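Local coordinates for protein deoxyuridine 5'-triphosphate nucleotidohydrolase (Entamoeba histolytica, PDB 3LQW) that probably hydrolyses dUTP to dUMP and diphosphate with the help of magnesium, supplying the precursor of thymidine nucleotides and keeping uracil out of DNA, at residues I74-R85 / R128-Y139. Residues are numbered along the deposited sequence; the frame is centred on the assembly and turned at random.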
ATOM      1  N   ILE A  74       4.514  -3.652  17.576  1.00 13.25           N
ATOM      2  CA  ILE A  74       5.372  -3.036  16.557  0.60 12.77           C
ATOM      3  C   ILE A  74       6.393  -2.111  17.265  1.00 13.10           C
ATOM      4  O   ILE A  74       6.019  -1.436  18.208  1.00 14.29           O
ATOM      5  CB  ILE A  74       4.507  -2.158  15.550  0.60 12.63           C
ATOM      6  CG1 ILE A  74       3.336  -2.890  14.825  0.60 12.37           C
ATOM      7  CG2 ILE A  74       5.393  -1.520  14.489  0.60 14.35           C
ATOM      8  CD1 ILE A  74       3.695  -3.988  13.797  0.60 12.97           C
ATOM      9  N   PRO A  75       7.642  -2.021  16.766  1.00 13.54           N
ATOM     10  CA  PRO A  75       8.595  -1.052  17.341  1.00 15.18           C
ATOM     11  C   PRO A  75       8.113   0.389  17.234  1.00 14.88           C
ATOM     12  O   PRO A  75       7.346   0.775  16.347  1.00 14.39           O
ATOM     13  CB  PRO A  75       9.860  -1.228  16.508  1.00 16.84           C
ATOM     14  CG  PRO A  75       9.690  -2.339  15.676  1.00 17.04           C
ATOM     15  CD  PRO A  75       8.298  -2.910  15.797  1.00 13.96           C
ATOM     16  N   HIS A  76       8.648   1.218  18.113  1.00 15.84           N
ATOM     17  CA  HIS A  76       8.295   2.610  18.206  1.00 15.71           C
ATOM     18  C   HIS A  76       8.548   3.382  16.898  1.00 14.52           C
ATOM     19  O   HIS A  76       9.546   3.189  16.233  1.00 15.08           O
ATOM     20  CB  HIS A  76       9.064   3.249  19.360  1.00 17.69           C
ATOM     21  CG  HIS A  76       8.580   4.609  19.738  1.00 20.65           C
ATOM     22  ND1 HIS A  76       7.243   4.912  19.904  1.00 22.92           N
ATOM     23  CD2 HIS A  76       9.261   5.755  19.970  1.00 23.96           C
ATOM     24  CE1 HIS A  76       7.127   6.190  20.224  1.00 25.10           C
ATOM     25  NE2 HIS A  76       8.335   6.725  20.256  1.00 25.19           N
ATOM     26  N   GLN A  77       7.618   4.287  16.581  1.00 13.91           N
ATOM     27  CA  GLN A  77       7.702   5.154  15.409  1.00 13.91           C
ATOM     28  C   GLN A  77       7.663   4.365  14.092  1.00 12.91           C
ATOM     29  O   GLN A  77       8.153   4.814  13.066  1.00 12.25           O
ATOM     30  CB  GLN A  77       8.900   6.101  15.496  1.00 15.54           C
ATOM     31  CG  GLN A  77       8.728   7.111  16.647  1.00 18.87           C
ATOM     32  CD  GLN A  77       9.967   7.888  16.970  1.00 24.57           C
ATOM     33  OE1 GLN A  77      11.093   7.478  16.656  1.00 29.41           O
ATOM     34  NE2 GLN A  77       9.770   8.992  17.666  1.00 27.97           N
ATOM     35  N   CYS A  78       7.036   3.194  14.155  1.00 12.23           N
ATOM     36  CA  CYS A  78       6.779   2.364  12.987  1.00 11.05           C
ATOM     37  C   CYS A  78       5.332   1.944  13.036  1.00 10.74           C
ATOM     38  O   CYS A  78       4.657   2.030  14.066  1.00 12.13           O
ATOM     39  CB  CYS A  78       7.661   1.120  12.992  1.00 11.58           C
ATOM     40  SG  CYS A  78       9.450   1.453  12.916  1.00 12.64           S
ATOM     41  N   TYR A  79       4.851   1.405  11.916  1.00 10.52           N
ATOM     42  CA  TYR A  79       3.622   0.626  11.904  1.00 10.33           C
ATOM     43  C   TYR A  79       3.838  -0.630  11.051  1.00  9.38           C
ATOM     44  O   TYR A  79       4.840  -0.726  10.343  1.00 10.40           O
ATOM     45  CB  TYR A  79       2.416   1.455  11.441  1.00 10.90           C
ATOM     46  CG  TYR A  79       2.280   1.555   9.958  1.00 11.09           C
ATOM     47  CD1 TYR A  79       3.109   2.378   9.234  1.00 11.05           C
ATOM     48  CD2 TYR A  79       1.329   0.829   9.265  1.00 10.96           C
ATOM     49  CE1 TYR A  79       3.006   2.497   7.862  1.00 10.93           C
ATOM     50  CE2 TYR A  79       1.226   0.927   7.871  1.00 10.57           C
ATOM     51  CZ  TYR A  79       2.086   1.747   7.168  1.00 10.22           C
ATOM     52  OH  TYR A  79       1.943   1.855   5.816  1.00 10.92           O
ATOM     53  N   GLY A  80       2.919  -1.571  11.146  1.00  9.92           N
ATOM     54  CA  GLY A  80       2.966  -2.756  10.319  1.00  9.63           C
ATOM     55  C   GLY A  80       1.981  -2.595   9.172  1.00  9.06           C
ATOM     56  O   GLY A  80       0.791  -2.477   9.390  1.00 10.41           O
ATOM     57  N   ARG A  81       2.501  -2.626   7.965  1.00  9.39           N
ATOM     58  CA  ARG A  81       1.659  -2.587   6.775  1.00 10.14           C
ATOM     59  C   ARG A  81       1.469  -3.986   6.259  1.00 10.35           C
ATOM     60  O   ARG A  81       2.419  -4.723   6.042  1.00 10.73           O
ATOM     61  CB  ARG A  81       2.295  -1.755   5.674  1.00 10.26           C
ATOM     62  CG  ARG A  81       1.347  -1.561   4.454  1.00 10.83           C
ATOM     63  CD  ARG A  81       1.923  -0.711   3.383  1.00 11.17           C
ATOM     64  NE  ARG A  81       3.029  -1.359   2.656  1.00 10.57           N
ATOM     65  CZ  ARG A  81       2.863  -2.140   1.589  1.00 10.96           C
ATOM     66  NH1 ARG A  81       1.640  -2.485   1.180  1.00 12.45           N
ATOM     67  NH2 ARG A  81       3.904  -2.560   0.894  1.00 12.42           N
ATOM     68  N   ILE A  82       0.207  -4.318   6.017  1.00 11.94           N
ATOM     69  CA  ILE A  82      -0.133  -5.566   5.407  1.00 13.07           C
ATOM     70  C   ILE A  82       0.035  -5.443   3.891  1.00 12.33           C
ATOM     71  O   ILE A  82      -0.512  -4.512   3.272  1.00 16.89           O
ATOM     72  CB  ILE A  82      -1.623  -5.818   5.633  1.00 16.03           C
ATOM     73  CG1 ILE A  82      -1.933  -5.769   7.133  1.00 18.74           C
ATOM     74  CG2 ILE A  82      -2.039  -7.019   4.890  1.00 19.29           C
ATOM     75  CD1 ILE A  82      -1.139  -6.656   7.835  1.00 17.85           C
ATOM     76  N   ALA A  83       0.829  -6.340   3.321  1.00 10.16           N
ATOM     77  CA  ALA A  83       1.127  -6.346   1.882  1.00  9.76           C
ATOM     78  C   ALA A  83       0.810  -7.688   1.267  1.00  9.57           C
ATOM     79  O   ALA A  83       0.850  -8.725   1.926  1.00 10.15           O
ATOM     80  CB  ALA A  83       2.588  -5.989   1.617  1.00 11.89           C
ATOM     81  N   PRO A  84       0.469  -7.725  -0.036  1.00  9.17           N
ATOM     82  CA  PRO A  84       0.163  -8.987  -0.690  1.00 10.18           C
ATOM     83  C   PRO A  84       1.411  -9.789  -1.005  1.00 11.30           C
ATOM     84  O   PRO A  84       2.463  -9.242  -1.321  1.00 15.51           O
ATOM     85  CB  PRO A  84      -0.538  -8.537  -2.003  1.00 10.98           C
ATOM     86  CG  PRO A  84      -0.354  -7.103  -2.091  1.00 13.10           C
ATOM     87  CD  PRO A  84       0.346  -6.586  -0.957  1.00 10.32           C
ATOM     88  N   ARG A  85       1.272 -11.102  -0.976  1.00 11.45           N
ATOM     89  CA  ARG A  85       2.300 -11.978  -1.531  0.50 13.04           C
ATOM     90  C   ARG A  85       2.196 -11.987  -3.051  1.00 12.36           C
ATOM     91  O   ARG A  85       1.106 -12.158  -3.629  1.00 12.48           O
ATOM     92  CB  ARG A  85       2.108 -13.377  -1.019  0.50 14.27           C
ATOM     93  CG  ARG A  85       2.280 -13.525   0.436  0.50 17.01           C
ATOM     94  CD  ARG A  85       2.264 -15.011   0.814  0.50 19.24           C
ATOM     95  NE  ARG A  85       3.379 -15.738   0.186  0.50 19.91           N
ATOM     96  CZ  ARG A  85       3.290 -16.967  -0.333  0.50 23.66           C
ATOM     97  NH1 ARG A  85       2.163 -17.660  -0.277  0.50 23.62           N
ATOM     98  NH2 ARG A  85       4.349 -17.512  -0.907  0.50 27.52           N
ATOM     99  N   ARG A 128       1.199 -19.353   3.937  1.00 13.11           N
ATOM    100  CA  ARG A 128       1.583 -17.939   3.943  1.00 12.55           C
ATOM    101  C   ARG A 128       0.572 -17.180   3.090  1.00 12.22           C
ATOM    102  O   ARG A 128       0.375 -17.509   1.901  1.00 14.68           O
ATOM    103  CB  ARG A 128       2.982 -17.762   3.366  1.00 13.79           C
ATOM    104  CG  ARG A 128       4.067 -18.274   4.261  1.00 17.83           C
ATOM    105  CD  ARG A 128       5.402 -18.221   3.565  1.00 24.72           C
ATOM    106  NE  ARG A 128       5.660 -19.560   3.087  1.00 33.66           N
ATOM    107  CZ  ARG A 128       6.520 -20.434   3.643  1.00 37.67           C
ATOM    108  NH1 ARG A 128       6.636 -21.651   3.123  1.00 41.66           N
ATOM    109  NH2 ARG A 128       7.292 -20.111   4.690  1.00 39.84           N
ATOM    110  N   ILE A 129      -0.048 -16.153   3.676  1.00 10.55           N
ATOM    111  CA  ILE A 129      -1.129 -15.488   2.955  0.50 10.54           C
ATOM    112  C   ILE A 129      -0.983 -13.980   2.796  1.00 10.63           C
ATOM    113  O   ILE A 129      -1.812 -13.381   2.132  1.00 11.29           O
ATOM    114  CB  ILE A 129      -2.515 -15.892   3.519  0.50 11.22           C
ATOM    115  CG1 ILE A 129      -2.573 -15.740   5.050  0.50 12.11           C
ATOM    116  CG2 ILE A 129      -2.840 -17.345   3.103  0.50 11.44           C
ATOM    117  CD1 ILE A 129      -2.513 -14.288   5.650  0.50 11.96           C
ATOM    118  N   ALA A 130       0.086 -13.387   3.335  1.00 10.16           N
ATOM    119  CA  ALA A 130       0.340 -11.957   3.235  1.00 10.30           C
ATOM    120  C   ALA A 130       1.711 -11.735   3.856  1.00 10.67           C
ATOM    121  O   ALA A 130       2.321 -12.662   4.413  1.00 11.15           O
ATOM    122  CB  ALA A 130      -0.734 -11.121   3.940  1.00 11.12           C
ATOM    123  N   GLN A 131       2.176 -10.497   3.814  1.00 10.78           N
ATOM    124  CA  GLN A 131       3.413 -10.066   4.460  0.50 11.81           C
ATOM    125  C   GLN A 131       3.113  -8.851   5.325  1.00 11.59           C
ATOM    126  O   GLN A 131       2.184  -8.082   5.034  1.00 13.89           O
ATOM    127  CB  GLN A 131       4.432  -9.587   3.448  0.50 13.12           C
ATOM    128  CG  GLN A 131       4.964 -10.510   2.415  0.50 16.53           C
ATOM    129  CD  GLN A 131       5.768  -9.639   1.420  0.50 20.48           C
ATOM    130  OE1 GLN A 131       5.420  -9.529   0.238  0.50 20.35           O
ATOM    131  NE2 GLN A 131       6.760  -8.920   1.940  0.50 20.29           N
ATOM    132  N   LEU A 132       3.874  -8.685   6.386  1.00 10.80           N
ATOM    133  CA  LEU A 132       3.841  -7.508   7.257  1.00 10.67           C
ATOM    134  C   LEU A 132       5.159  -6.775   7.065  1.00  9.79           C
ATOM    135  O   LEU A 132       6.224  -7.354   7.278  1.00 11.73           O
ATOM    136  CB  LEU A 132       3.666  -7.942   8.742  1.00 11.53           C
ATOM    137  CG  LEU A 132       3.455  -6.846   9.768  1.00 13.58           C
ATOM    138  CD1 LEU A 132       2.139  -6.272   9.593  1.00 15.71           C
ATOM    139  CD2 LEU A 132       3.650  -7.426  11.195  1.00 17.22           C
ATOM    140  N   ILE A 133       5.080  -5.498   6.727  1.00  9.33           N
ATOM    141  CA  ILE A 133       6.274  -4.690   6.545  0.50  9.78           C
ATOM    142  C   ILE A 133       6.317  -3.659   7.662  1.00  9.92           C
ATOM    143  O   ILE A 133       5.331  -2.984   7.954  1.00 10.53           O
ATOM    144  CB  ILE A 133       6.318  -3.961   5.204  0.50 10.13           C
ATOM    145  CG1 ILE A 133       6.318  -4.955   4.059  0.50 11.41           C
ATOM    146  CG2 ILE A 133       7.530  -3.037   5.163  0.50 11.62           C
ATOM    147  CD1 ILE A 133       5.985  -4.342   2.743  0.50 15.81           C
ATOM    148  N   ILE A 134       7.470  -3.558   8.321  1.00  9.69           N
ATOM    149  CA  ILE A 134       7.621  -2.618   9.433  1.00  9.72           C
ATOM    150  C   ILE A 134       8.160  -1.292   8.882  1.00  9.64           C
ATOM    151  O   ILE A 134       9.342  -1.112   8.614  1.00 10.85           O
ATOM    152  CB  ILE A 134       8.501  -3.169  10.559  1.00 10.46           C
ATOM    153  CG1 ILE A 134       8.019  -4.574  10.971  1.00 11.44           C
ATOM    154  CG2 ILE A 134       8.526  -2.190  11.725  1.00 11.67           C
ATOM    155  CD1 ILE A 134       6.568  -4.698  11.388  1.00 12.68           C
ATOM    156  N   GLU A 135       7.210  -0.394   8.605  1.00 10.01           N
ATOM    157  CA  GLU A 135       7.441   0.882   7.911  1.00 10.56           C
ATOM    158  C   GLU A 135       7.734   1.998   8.921  1.00 10.07           C
ATOM    159  O   GLU A 135       7.032   2.113   9.921  1.00 10.58           O
ATOM    160  CB  GLU A 135       6.160   1.304   7.163  1.00 11.42           C
ATOM    161  CG  GLU A 135       5.481   0.338   6.184  1.00 13.35           C
ATOM    162  CD  GLU A 135       5.936   0.440   4.731  1.00 11.58           C
ATOM    163  OE1 GLU A 135       6.673   1.399   4.405  1.00 13.73           O
ATOM    164  OE2 GLU A 135       5.503  -0.447   3.943  1.00 12.13           O
ATOM    165  N   ARG A 136       8.726   2.833   8.621  1.00  9.64           N
ATOM    166  CA  ARG A 136       8.990   4.017   9.458  1.00 10.21           C
ATOM    167  C   ARG A 136       8.073   5.159   9.084  1.00  9.86           C
ATOM    168  O   ARG A 136       7.922   5.475   7.915  1.00 10.82           O
ATOM    169  CB  ARG A 136      10.450   4.444   9.287  1.00 11.09           C
ATOM    170  CG  ARG A 136      11.450   3.366   9.655  1.00 10.91           C
ATOM    171  CD  ARG A 136      12.820   3.970  10.010  1.00 12.51           C
ATOM    172  NE  ARG A 136      13.802   2.917  10.320  1.00 13.49           N
ATOM    173  CZ  ARG A 136      13.842   2.230  11.460  1.00 13.46           C
ATOM    174  NH1 ARG A 136      12.994   2.462  12.431  1.00 14.12           N
ATOM    175  NH2 ARG A 136      14.729   1.266  11.608  1.00 14.84           N
ATOM    176  N   ILE A 137       7.491   5.776  10.100  1.00 10.15           N
ATOM    177  CA  ILE A 137       6.505   6.820   9.917  1.00 10.68           C
ATOM    178  C   ILE A 137       6.760   8.011  10.846  1.00 11.06           C
ATOM    179  O   ILE A 137       7.537   7.922  11.803  1.00 12.82           O
ATOM    180  CB  ILE A 137       5.051   6.313  10.103  1.00 10.96           C
ATOM    181  CG1 ILE A 137       4.855   5.639  11.460  1.00 12.51           C
ATOM    182  CG2 ILE A 137       4.677   5.364   8.966  1.00 12.39           C
ATOM    183  CD1 ILE A 137       3.385   5.496  11.864  1.00 16.47           C
ATOM    184  N   SER A 138       6.087   9.104  10.522  1.00 10.77           N
ATOM    185  CA  SER A 138       6.058  10.300  11.346  1.00 11.41           C
ATOM    186  C   SER A 138       4.771  10.406  12.107  1.00 11.93           C
ATOM    187  O   SER A 138       3.683  10.231  11.546  1.00 12.87           O
ATOM    188  CB  SER A 138       6.166  11.518  10.438  1.00 11.80           C
ATOM    189  OG  SER A 138       5.996  12.742  11.161  1.00 13.40           O
ATOM    190  N   TYR A 139       4.879  10.709  13.406  1.00 13.40           N
ATOM    191  CA  TYR A 139       3.708  11.061  14.231  1.00 14.21           C
ATOM    192  C   TYR A 139       3.519  12.581  14.291  1.00 15.01           C
ATOM    193  O   TYR A 139       3.057  13.123  15.300  1.00 18.75           O
ATOM    194  CB  TYR A 139       3.803  10.494  15.641  1.00 15.64           C
ATOM    195  CG  TYR A 139       3.704   9.002  15.685  1.00 15.00           C
ATOM    196  CD1 TYR A 139       2.613   8.330  15.148  1.00 17.87           C
ATOM    197  CD2 TYR A 139       4.667   8.247  16.362  1.00 16.15           C
ATOM    198  CE1 TYR A 139       2.507   6.965  15.227  1.00 17.98           C
ATOM    199  CE2 TYR A 139       4.572   6.888  16.449  1.00 16.74           C
ATOM    200  CZ  TYR A 139       3.497   6.248  15.879  1.00 16.62           C
ATOM    201  OH  TYR A 139       3.383   4.885  15.953  1.00 19.73           O
TER
HETATM  202  O   HOH W   1      11.066   4.677  12.892  1.00 15.31           O
HETATM  203  O   HOH W   2       1.963   2.911  14.591  1.00 19.84           O
HETATM  204  O   HOH W   3      -1.159 -12.161  -0.216  1.00 13.01           O
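Tyr79, Arg81 and Ala83 pair with Glu135, Ile133 and Gln131 in an antiparallel register, each pair exchanging two backbone hydrogen bonds; Ile137 N to Gln77 O (3.2 Å) prolongs the series. The face of Tyr79, Arg81 and Glu135 carries a salt bridge, Arg81 NE to Glu135 OE2 at 2.9 Å; the oxygen lies in the guanidinium plane, yet the nitrogen stands above the carboxylate plane. A bend at chi3 (70°) brings the guanidinium alongside Ile133. Tyr79 CE1 lies 3.4 Å from Glu135 CB, while Ile137 CG2 touches the ring edge. At the far end, in the conformer described, Arg85 NH1 donates a bent hydrogen bond to Arg128 O (2.8 Å), with Arg128 CB over one guanidinium face. The face of Cys78, Ile82, Leu132 and Ile134 is mainly apolar here: Ile134 CG2 abuts Cys78 CB, and Leu132 CD1 packs against Gly80 CA and Ile82 CD1. Tyr79 OH bonds to Glu135 and Arg81 of the third subunit, while Tyr79 OH of the second bonds to this chain's Arg81 and Glu135, so one strand face helps build the dUTPase trimer. Within the chain, strand 128-136 lies between strands 78-83 and 47-51, and strand 100-101 flanks 78-83 on its other edge.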